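Cellulose hydrolase (Bacillus licheniformis, PDB 4YZT) hydrolyses internal beta-1,4-glucosidic bonds of cellulose as a family 5 endoglucanase, binding cellotetraose at its TIM-barrel domain. Local coordinates at residues D201-L206 and L220-Y224. Residues are numbered along the deposited sequence; the frame is centred on the assembly and turned at random.
Sequences DNKDEL and LTYHY
Asp201 lies over the imidazole of His223: its CB sits 3.8 Å from the ring centroid, 3° off the ring normal, a CH-pi contact almost centred on the face. With CG anti to its own carbonyl carbon (chi1 -77°), the carboxylate reaches out above the far side of the ring, tilted 46° to it, and brings OD2 to 3.2 Å from His223 CE1. OD2 also comes near NE2, but the angle is poor for a hydrogen bond; its bond is to Glu162 N. OD1 turns the other way and meets Thr221 CG2 at 3.6 Å. Below the side chain, the backbone ties the same two residues: His223 N donates to Asp201 O at 2.9 Å, and Tyr222 CA adds a CA-H...O contact to that oxygen.

Farther along, Tyr222 packs its ring against Lys203 and Leu206, with Lys203 CB 3.9 Å from Tyr222 CD1 and Leu206 CD2 4.3 Å from Tyr222 CD2. Leu206 CD1 rests 3.9 Å from Thr221 O and touches Leu220 CB more loosely. Two waters fill in the polar backbone, one linking Asn202 O with Thr221 O, the other Lys203 N with His223 O. This is the loop and first turn of helix 203-208, capped by Asn202 OD1, laid on strand 218-224 within a beta-alpha-beta unit of the barrel.

His223 belongs to the glycan pocket: ND1 bonds Glu162 OE2 and, weakly, O1 of a bound glucose unit. Were this imidazole cut back to an alanine, Glu162 OE2 would probably lose its ND1 partner and Asp201 CB the ring it covers. Asp201 covers one face of the imidazole, its carbonyl holds the His223 main chain and its OD2 the Glu162 main chain, consistent with a second-shell role in placing the sugar-binding residues.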
loop_
_atom_site.group_PDB
_atom_site.type_symbol
_atom_site.label_atom_id
_atom_site.label_comp_id
_atom_site.label_asym_id
_atom_site.label_seq_id
_atom_site.Cartn_x
_atom_site.Cartn_y
_atom_site.Cartn_z
ATOM N N ASP A 201 1.362 -16.313 2.497
ATOM C CA ASP A 201 0.366 -15.795 1.561
ATOM C C ASP A 201 1.020 -15.483 0.221
ATOM O O ASP A 201 0.666 -14.523 -0.451
ATOM C CB ASP A 201 -0.329 -14.542 2.123
ATOM C CG ASP A 201 -1.365 -14.878 3.189
ATOM O OD1 ASP A 201 -2.036 -15.927 3.068
ATOM O OD2 ASP A 201 -1.501 -14.101 4.155
ATOM N N ASN A 202 1.996 -16.297 -0.157
ATOM C CA ASN A 202 2.781 -16.014 -1.345
ATOM C C ASN A 202 2.180 -16.697 -2.574
ATOM O O ASN A 202 1.722 -17.840 -2.516
ATOM C CB ASN A 202 4.246 -16.433 -1.125
ATOM C CG ASN A 202 5.083 -16.331 -2.386
ATOM O OD1 ASN A 202 5.121 -17.265 -3.185
ATOM N ND2 ASN A 202 5.762 -15.203 -2.568
ATOM N N LYS A 203 2.186 -15.977 -3.687
ATOM C CA LYS A 203 1.569 -16.442 -4.925
ATOM C C LYS A 203 2.242 -17.708 -5.479
ATOM O O LYS A 203 1.585 -18.602 -6.007
ATOM C CB LYS A 203 1.605 -15.299 -5.936
ATOM C CG LYS A 203 1.637 -15.690 -7.379
ATOM C CD LYS A 203 2.200 -14.541 -8.189
ATOM C CE LYS A 203 3.720 -14.588 -8.245
ATOM N NZ LYS A 203 4.216 -15.532 -9.292
ATOM N N ASP A 204 3.556 -17.806 -5.331
ATOM C CA ASP A 204 4.250 -18.965 -5.875
ATOM C C ASP A 204 4.029 -20.190 -4.997
ATOM O O ASP A 204 3.937 -21.308 -5.504
ATOM C CB ASP A 204 5.735 -18.655 -6.051
ATOM C CG ASP A 204 5.976 -17.621 -7.133
ATOM O OD1 ASP A 204 5.351 -17.736 -8.208
ATOM O OD2 ASP A 204 6.757 -16.674 -6.905
ATOM N N GLU A 205 3.901 -19.982 -3.690
ATOM C CA GLU A 205 3.554 -21.089 -2.808
ATOM C C GLU A 205 2.157 -21.613 -3.135
ATOM O O GLU A 205 1.919 -22.836 -3.137
ATOM C CB GLU A 205 3.631 -20.671 -1.339
ATOM C CG GLU A 205 5.021 -20.248 -0.881
ATOM C CD GLU A 205 6.019 -21.401 -0.763
ATOM O OE1 GLU A 205 5.615 -22.565 -0.542
ATOM O OE2 GLU A 205 7.233 -21.126 -0.878
ATOM N N LEU A 206 1.233 -20.693 -3.403
ATOM C CA LEU A 206 -0.125 -21.074 -3.754
ATOM C C LEU A 206 -0.140 -21.955 -5.021
ATOM O O LEU A 206 -0.933 -22.895 -5.150
ATOM C CB LEU A 206 -0.988 -19.816 -3.966
ATOM C CG LEU A 206 -2.486 -20.061 -4.103
ATOM C CD1 LEU A 206 -3.083 -20.390 -2.744
ATOM C CD2 LEU A 206 -3.147 -18.845 -4.712
ATOM N N LEU A 220 -9.351 -18.674 -2.154
ATOM C CA LEU A 220 -7.888 -18.709 -2.095
ATOM C C LEU A 220 -7.352 -17.289 -1.970
ATOM O O LEU A 220 -7.997 -16.342 -2.418
ATOM C CB LEU A 220 -7.303 -19.397 -3.330
ATOM C CG LEU A 220 -7.907 -20.768 -3.667
ATOM C CD1 LEU A 220 -7.169 -21.415 -4.834
ATOM C CD2 LEU A 220 -7.944 -21.685 -2.443
ATOM N N THR A 221 -6.174 -17.136 -1.368
ATOM C CA THR A 221 -5.613 -15.807 -1.203
ATOM C C THR A 221 -4.106 -15.775 -1.411
ATOM O O THR A 221 -3.413 -16.780 -1.245
ATOM C CB THR A 221 -5.945 -15.234 0.202
ATOM O OG1 THR A 221 -5.734 -13.809 0.221
ATOM C CG2 THR A 221 -5.119 -15.925 1.293
ATOM N N TYR A 222 -3.625 -14.607 -1.814
ATOM C CA TYR A 222 -2.203 -14.270 -1.783
ATOM C C TYR A 222 -2.108 -12.763 -1.570
ATOM O O TYR A 222 -3.124 -12.046 -1.640
ATOM C CB TYR A 222 -1.480 -14.709 -3.070
ATOM C CG TYR A 222 -1.951 -14.040 -4.343
ATOM C CD1 TYR A 222 -1.292 -12.925 -4.850
ATOM C CD2 TYR A 222 -3.047 -14.530 -5.052
ATOM C CE1 TYR A 222 -1.723 -12.308 -6.014
ATOM C CE2 TYR A 222 -3.483 -13.916 -6.229
ATOM C CZ TYR A 222 -2.815 -12.804 -6.701
ATOM O OH TYR A 222 -3.226 -12.185 -7.861
ATOM N N HIS A 223 -0.900 -12.289 -1.281
ATOM C CA HIS A 223 -0.637 -10.857 -1.206
ATOM C C HIS A 223 0.291 -10.481 -2.354
ATOM O O HIS A 223 1.090 -11.307 -2.824
ATOM C CB HIS A 223 -0.004 -10.475 0.141
ATOM C CG HIS A 223 -0.877 -10.774 1.323
ATOM N ND1 HIS A 223 -0.439 -10.629 2.622
ATOM C CD2 HIS A 223 -2.165 -11.193 1.401
ATOM C CE1 HIS A 223 -1.419 -10.954 3.452
ATOM N NE2 HIS A 223 -2.474 -11.308 2.734
ATOM N N TYR A 224 0.206 -9.236 -2.804
ATOM C CA TYR A 224 1.043 -8.817 -3.923
ATOM C C TYR A 224 1.665 -7.468 -3.665
ATOM O O TYR A 224 0.944 -6.475 -3.544
ATOM C CB TYR A 224 0.230 -8.764 -5.217
ATOM C CG TYR A 224 1.088 -8.613 -6.453
ATOM C CD1 TYR A 224 1.715 -9.722 -7.019
ATOM C CD2 TYR A 224 1.294 -7.367 -7.046
ATOM C CE1 TYR A 224 2.518 -9.600 -8.151
ATOM C CE2 TYR A 224 2.086 -7.234 -8.188
ATOM C CZ TYR A 224 2.698 -8.358 -8.733
ATOM O OH TYR A 224 3.492 -8.256 -9.858
HETATM O O HOH W 1 -0.888 -17.929 -0.677
HETATM O O HOH W 2 2.719 -13.336 -3.735
#